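Local structure of glycerol dehydratase (Clostridium butyricum, 1R9D) at residues Ala366-Ile380 with Leu395-Asp408. The protein probably acts as a glycyl-radical lyase that dehydrates glycerol without the help of vitamin B12. Numbering follows the deposited sequence.
Sequences AVHVKLPQPSLSVRI and LTREGLGLPAYYND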
# COMPACT_ATOMS: atom_id res chain seq x y z
N ALA A 366 10.19 -40.47 18.30
CA ALA A 366 8.75 -40.51 18.51
C ALA A 366 8.39 -41.47 19.64
O ALA A 366 7.46 -41.22 20.41
CB ALA A 366 8.04 -40.91 17.22
N VAL A 367 9.12 -42.57 19.74
CA VAL A 367 8.87 -43.56 20.78
C VAL A 367 9.47 -43.15 22.13
O VAL A 367 8.96 -43.50 23.19
CB VAL A 367 9.42 -44.94 20.39
CG1 VAL A 367 9.03 -45.98 21.44
CG2 VAL A 367 8.89 -45.34 19.03
N HIS A 368 10.57 -42.40 22.08
CA HIS A 368 11.23 -41.92 23.29
C HIS A 368 10.41 -40.87 24.02
O HIS A 368 10.27 -40.91 25.24
CB HIS A 368 12.60 -41.31 22.96
CG HIS A 368 13.69 -42.32 22.77
ND1 HIS A 368 15.00 -41.96 22.57
CD2 HIS A 368 13.66 -43.67 22.74
CE1 HIS A 368 15.74 -43.05 22.44
NE2 HIS A 368 14.95 -44.10 22.54
N VAL A 369 9.85 -39.94 23.25
CA VAL A 369 9.07 -38.83 23.79
C VAL A 369 7.57 -39.09 23.92
O VAL A 369 6.96 -38.74 24.93
CB VAL A 369 9.29 -37.57 22.92
CG1 VAL A 369 8.49 -36.41 23.46
CG2 VAL A 369 10.78 -37.24 22.88
N LYS A 370 6.97 -39.68 22.89
CA LYS A 370 5.54 -39.98 22.88
C LYS A 370 4.60 -38.81 23.17
O LYS A 370 3.66 -38.93 23.95
CB LYS A 370 5.24 -41.14 23.85
CG LYS A 370 5.99 -42.42 23.51
CD LYS A 370 5.56 -43.59 24.40
CE LYS A 370 6.33 -44.86 24.05
NZ LYS A 370 5.84 -46.03 24.83
N LEU A 371 4.85 -37.67 22.53
CA LEU A 371 4.01 -36.49 22.67
C LEU A 371 3.35 -36.24 21.31
O LEU A 371 3.75 -36.84 20.32
CB LEU A 371 4.86 -35.28 23.10
CG LEU A 371 5.32 -35.33 24.57
CD1 LEU A 371 6.22 -34.14 24.90
CD2 LEU A 371 4.10 -35.33 25.47
N PRO A 372 2.33 -35.37 21.24
CA PRO A 372 1.63 -35.06 19.99
C PRO A 372 2.50 -34.53 18.85
O PRO A 372 2.27 -34.85 17.67
CB PRO A 372 0.58 -34.05 20.42
CG PRO A 372 0.31 -34.42 21.84
CD PRO A 372 1.70 -34.66 22.37
N GLN A 373 3.48 -33.70 19.19
CA GLN A 373 4.37 -33.11 18.20
C GLN A 373 5.77 -33.71 18.25
O GLN A 373 6.20 -34.23 19.28
CB GLN A 373 4.46 -31.59 18.42
CG GLN A 373 3.15 -30.87 18.18
CD GLN A 373 2.81 -30.79 16.71
OE1 GLN A 373 3.46 -30.08 15.95
NE2 GLN A 373 1.78 -31.53 16.30
N PRO A 374 6.49 -33.67 17.12
CA PRO A 374 6.01 -33.10 15.85
C PRO A 374 5.14 -34.11 15.12
O PRO A 374 5.09 -35.28 15.50
CB PRO A 374 7.30 -32.83 15.10
CG PRO A 374 8.15 -33.99 15.52
CD PRO A 374 7.91 -34.05 17.01
N SER A 375 4.44 -33.65 14.09
CA SER A 375 3.60 -34.53 13.29
C SER A 375 4.58 -35.28 12.39
O SER A 375 4.86 -34.84 11.27
CB SER A 375 2.61 -33.70 12.46
OG SER A 375 1.70 -33.00 13.29
N LEU A 376 5.11 -36.38 12.90
CA LEU A 376 6.08 -37.19 12.18
C LEU A 376 5.48 -37.91 10.98
O LEU A 376 4.40 -38.50 11.07
CB LEU A 376 6.72 -38.21 13.12
CG LEU A 376 7.85 -39.08 12.55
CD1 LEU A 376 8.97 -38.20 12.02
CD2 LEU A 376 8.37 -40.01 13.63
N SER A 377 6.20 -37.87 9.86
CA SER A 377 5.74 -38.46 8.62
C SER A 377 6.87 -39.17 7.89
O SER A 377 8.04 -38.95 8.17
CB SER A 377 5.19 -37.36 7.71
OG SER A 377 4.17 -36.62 8.36
N VAL A 378 6.51 -40.03 6.93
CA VAL A 378 7.52 -40.72 6.14
C VAL A 378 7.10 -40.71 4.67
O VAL A 378 5.91 -40.79 4.35
CB VAL A 378 7.72 -42.20 6.59
CG1 VAL A 378 8.13 -42.26 8.07
CG2 VAL A 378 6.45 -43.00 6.36
N ARG A 379 8.07 -40.58 3.78
CA ARG A 379 7.79 -40.60 2.35
C ARG A 379 8.04 -42.03 1.89
O ARG A 379 8.98 -42.68 2.36
CB ARG A 379 8.72 -39.64 1.61
CG ARG A 379 8.27 -38.19 1.68
CD ARG A 379 9.25 -37.25 0.99
NE ARG A 379 9.58 -37.72 -0.36
CZ ARG A 379 10.32 -37.03 -1.22
NH1 ARG A 379 10.78 -35.83 -0.89
NH2 ARG A 379 10.60 -37.54 -2.42
N ILE A 380 7.19 -42.52 0.99
CA ILE A 380 7.30 -43.87 0.48
C ILE A 380 7.32 -43.81 -1.05
O ILE A 380 6.57 -43.05 -1.64
CB ILE A 380 6.08 -44.73 0.91
CG1 ILE A 380 6.02 -44.82 2.44
CG2 ILE A 380 6.15 -46.12 0.28
CD1 ILE A 380 7.21 -45.51 3.08
N LEU A 395 6.59 -48.41 14.38
CA LEU A 395 6.18 -47.20 15.06
C LEU A 395 4.66 -47.13 15.11
O LEU A 395 4.07 -46.80 16.14
CB LEU A 395 6.73 -45.96 14.35
CG LEU A 395 6.27 -44.60 14.90
CD1 LEU A 395 6.62 -44.47 16.38
CD2 LEU A 395 6.92 -43.50 14.10
N THR A 396 4.01 -47.44 13.99
CA THR A 396 2.55 -47.42 13.94
C THR A 396 1.97 -48.35 15.01
O THR A 396 0.95 -48.04 15.62
CB THR A 396 2.03 -47.88 12.56
OG1 THR A 396 2.43 -46.94 11.56
CG2 THR A 396 0.52 -47.98 12.57
N ARG A 397 2.63 -49.48 15.24
CA ARG A 397 2.15 -50.44 16.23
C ARG A 397 2.16 -49.86 17.64
O ARG A 397 1.45 -50.35 18.52
CB ARG A 397 2.99 -51.72 16.17
CG ARG A 397 2.51 -52.82 17.10
CD ARG A 397 3.06 -54.18 16.69
NE ARG A 397 4.51 -54.24 16.79
CZ ARG A 397 5.24 -55.26 16.34
NH1 ARG A 397 4.65 -56.30 15.75
NH2 ARG A 397 6.56 -55.23 16.46
N GLU A 398 2.94 -48.81 17.86
CA GLU A 398 3.01 -48.19 19.19
C GLU A 398 1.70 -47.50 19.57
O GLU A 398 1.46 -47.21 20.75
CB GLU A 398 4.16 -47.18 19.24
CG GLU A 398 5.55 -47.82 19.20
CD GLU A 398 5.83 -48.70 20.41
OE1 GLU A 398 5.64 -48.22 21.55
OE2 GLU A 398 6.24 -49.86 20.23
N GLY A 399 0.85 -47.22 18.58
CA GLY A 399 -0.43 -46.60 18.86
C GLY A 399 -0.46 -45.10 19.09
O GLY A 399 -1.37 -44.59 19.75
N LEU A 400 0.52 -44.38 18.55
CA LEU A 400 0.58 -42.94 18.70
C LEU A 400 -0.08 -42.25 17.51
O LEU A 400 -0.23 -41.02 17.50
CB LEU A 400 2.04 -42.49 18.80
CG LEU A 400 2.89 -43.18 19.88
CD1 LEU A 400 4.34 -42.78 19.72
CD2 LEU A 400 2.37 -42.81 21.26
N GLY A 401 -0.46 -43.04 16.51
CA GLY A 401 -1.08 -42.48 15.32
C GLY A 401 -0.02 -42.10 14.31
O GLY A 401 -0.33 -41.61 13.22
N LEU A 402 1.24 -42.35 14.66
CA LEU A 402 2.37 -42.03 13.81
C LEU A 402 2.93 -43.29 13.17
O LEU A 402 2.78 -44.39 13.71
CB LEU A 402 3.48 -41.37 14.63
CG LEU A 402 3.11 -40.17 15.49
CD1 LEU A 402 4.30 -39.84 16.40
CD2 LEU A 402 2.74 -38.98 14.61
N PRO A 403 3.57 -43.16 12.00
CA PRO A 403 3.74 -41.89 11.30
C PRO A 403 2.70 -41.79 10.19
O PRO A 403 2.01 -42.77 9.89
CB PRO A 403 5.14 -42.02 10.72
CG PRO A 403 5.14 -43.46 10.27
CD PRO A 403 4.49 -44.18 11.45
N ALA A 404 2.56 -40.61 9.59
CA ALA A 404 1.64 -40.44 8.48
C ALA A 404 2.47 -40.90 7.28
O ALA A 404 3.67 -40.63 7.23
CB ALA A 404 1.24 -38.98 8.33
N TYR A 405 1.85 -41.60 6.32
CA TYR A 405 2.55 -42.09 5.13
C TYR A 405 2.16 -41.29 3.91
O TYR A 405 0.98 -41.02 3.70
CB TYR A 405 2.23 -43.57 4.88
CG TYR A 405 2.64 -44.51 6.01
CD1 TYR A 405 1.88 -44.61 7.17
CD2 TYR A 405 3.80 -45.27 5.91
CE1 TYR A 405 2.26 -45.45 8.21
CE2 TYR A 405 4.19 -46.12 6.95
CZ TYR A 405 3.42 -46.20 8.10
OH TYR A 405 3.80 -47.04 9.12
N TYR A 406 3.15 -40.91 3.10
CA TYR A 406 2.91 -40.12 1.88
C TYR A 406 3.48 -40.79 0.65
O TYR A 406 4.60 -41.31 0.68
CB TYR A 406 3.48 -38.71 2.05
CG TYR A 406 2.83 -37.97 3.17
CD1 TYR A 406 3.29 -38.09 4.48
CD2 TYR A 406 1.70 -37.19 2.95
CE1 TYR A 406 2.64 -37.47 5.54
CE2 TYR A 406 1.03 -36.56 3.99
CZ TYR A 406 1.51 -36.70 5.29
OH TYR A 406 0.86 -36.09 6.33
N ASN A 407 2.72 -40.74 -0.44
CA ASN A 407 3.09 -41.39 -1.69
C ASN A 407 3.83 -40.53 -2.73
O ASN A 407 3.22 -39.72 -3.41
CB ASN A 407 1.81 -41.97 -2.31
CG ASN A 407 2.08 -42.85 -3.51
OD1 ASN A 407 3.22 -43.24 -3.77
ND2 ASN A 407 1.03 -43.20 -4.24
N ASP A 408 5.14 -40.73 -2.83
CA ASP A 408 5.98 -40.02 -3.80
C ASP A 408 5.47 -40.19 -5.23
O ASP A 408 5.51 -39.26 -6.04
CB ASP A 408 7.40 -40.58 -3.78
CG ASP A 408 8.27 -39.98 -2.69
OD1 ASP A 408 7.75 -39.43 -1.71
OD2 ASP A 408 9.51 -40.09 -2.84
O HOH W 1 7.20 -48.41 23.85
O HOH W 2 4.86 -45.21 -3.11
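Arg379 and Asp408 clasp each other beside the end of strand 375-380, where its parallel neighbour 404-407 passes into helix 408-417. The strands belong to a beta-alpha-beta unit whose crossover helix is 386-397, within the ten-stranded barrel fold of the glycyl-radical enzymes. Arg379 bends at chi3 (50°) and meets the carboxylate side-on with two nitrogens. NE reaches OD1 of Asp408 on its syn side at 2.8 Å, while NH2 lies 2.8 Å from OD2 and approaches from above the carboxylate plane, the two flat groups being turned 58° apart. Tyr428 OH also bonds OD1, and the carbonyl of Arg426 takes a further bond from NH2, so each member of this buried ion pair has a further hydrogen-bond partner.

On the same face of the sheet, Ser377 sits at the edge of the Tyr406 ring, with OG 3.3 Å from CE1; the serine hydroxyl bonds Asn341 and the tyrosine OH bonds the carbonyl of Cys433. A bound glycerol lies about 9 Å from the Tyr406 side chain. On the other face Val378 and Tyr405 run side by side, pointing the same way, with CG2 of Val378 3.5 Å from CD2 of Tyr405. The other valine methyl, CG1, rests 3.9 Å from CG of Pro403, which follows a cis peptide bond.

Before the strands, the end of helix 357-369 packs on that of the crossover helix. The side chains of Leu395 and Val367 slide past each other in opposite directions, CD1 3.6 Å from CG2. A first torsion of 175° turns the Leu395 branch so that CD1 also touches Ala366 CB and CD2 meets CD2 of Leu376. At the solvent-facing margin Lys370 and Glu398 form a long salt bridge, supplemented by a water that accepts from Lys370 NZ and donates to Glu398 OE1 at 2.8 Å.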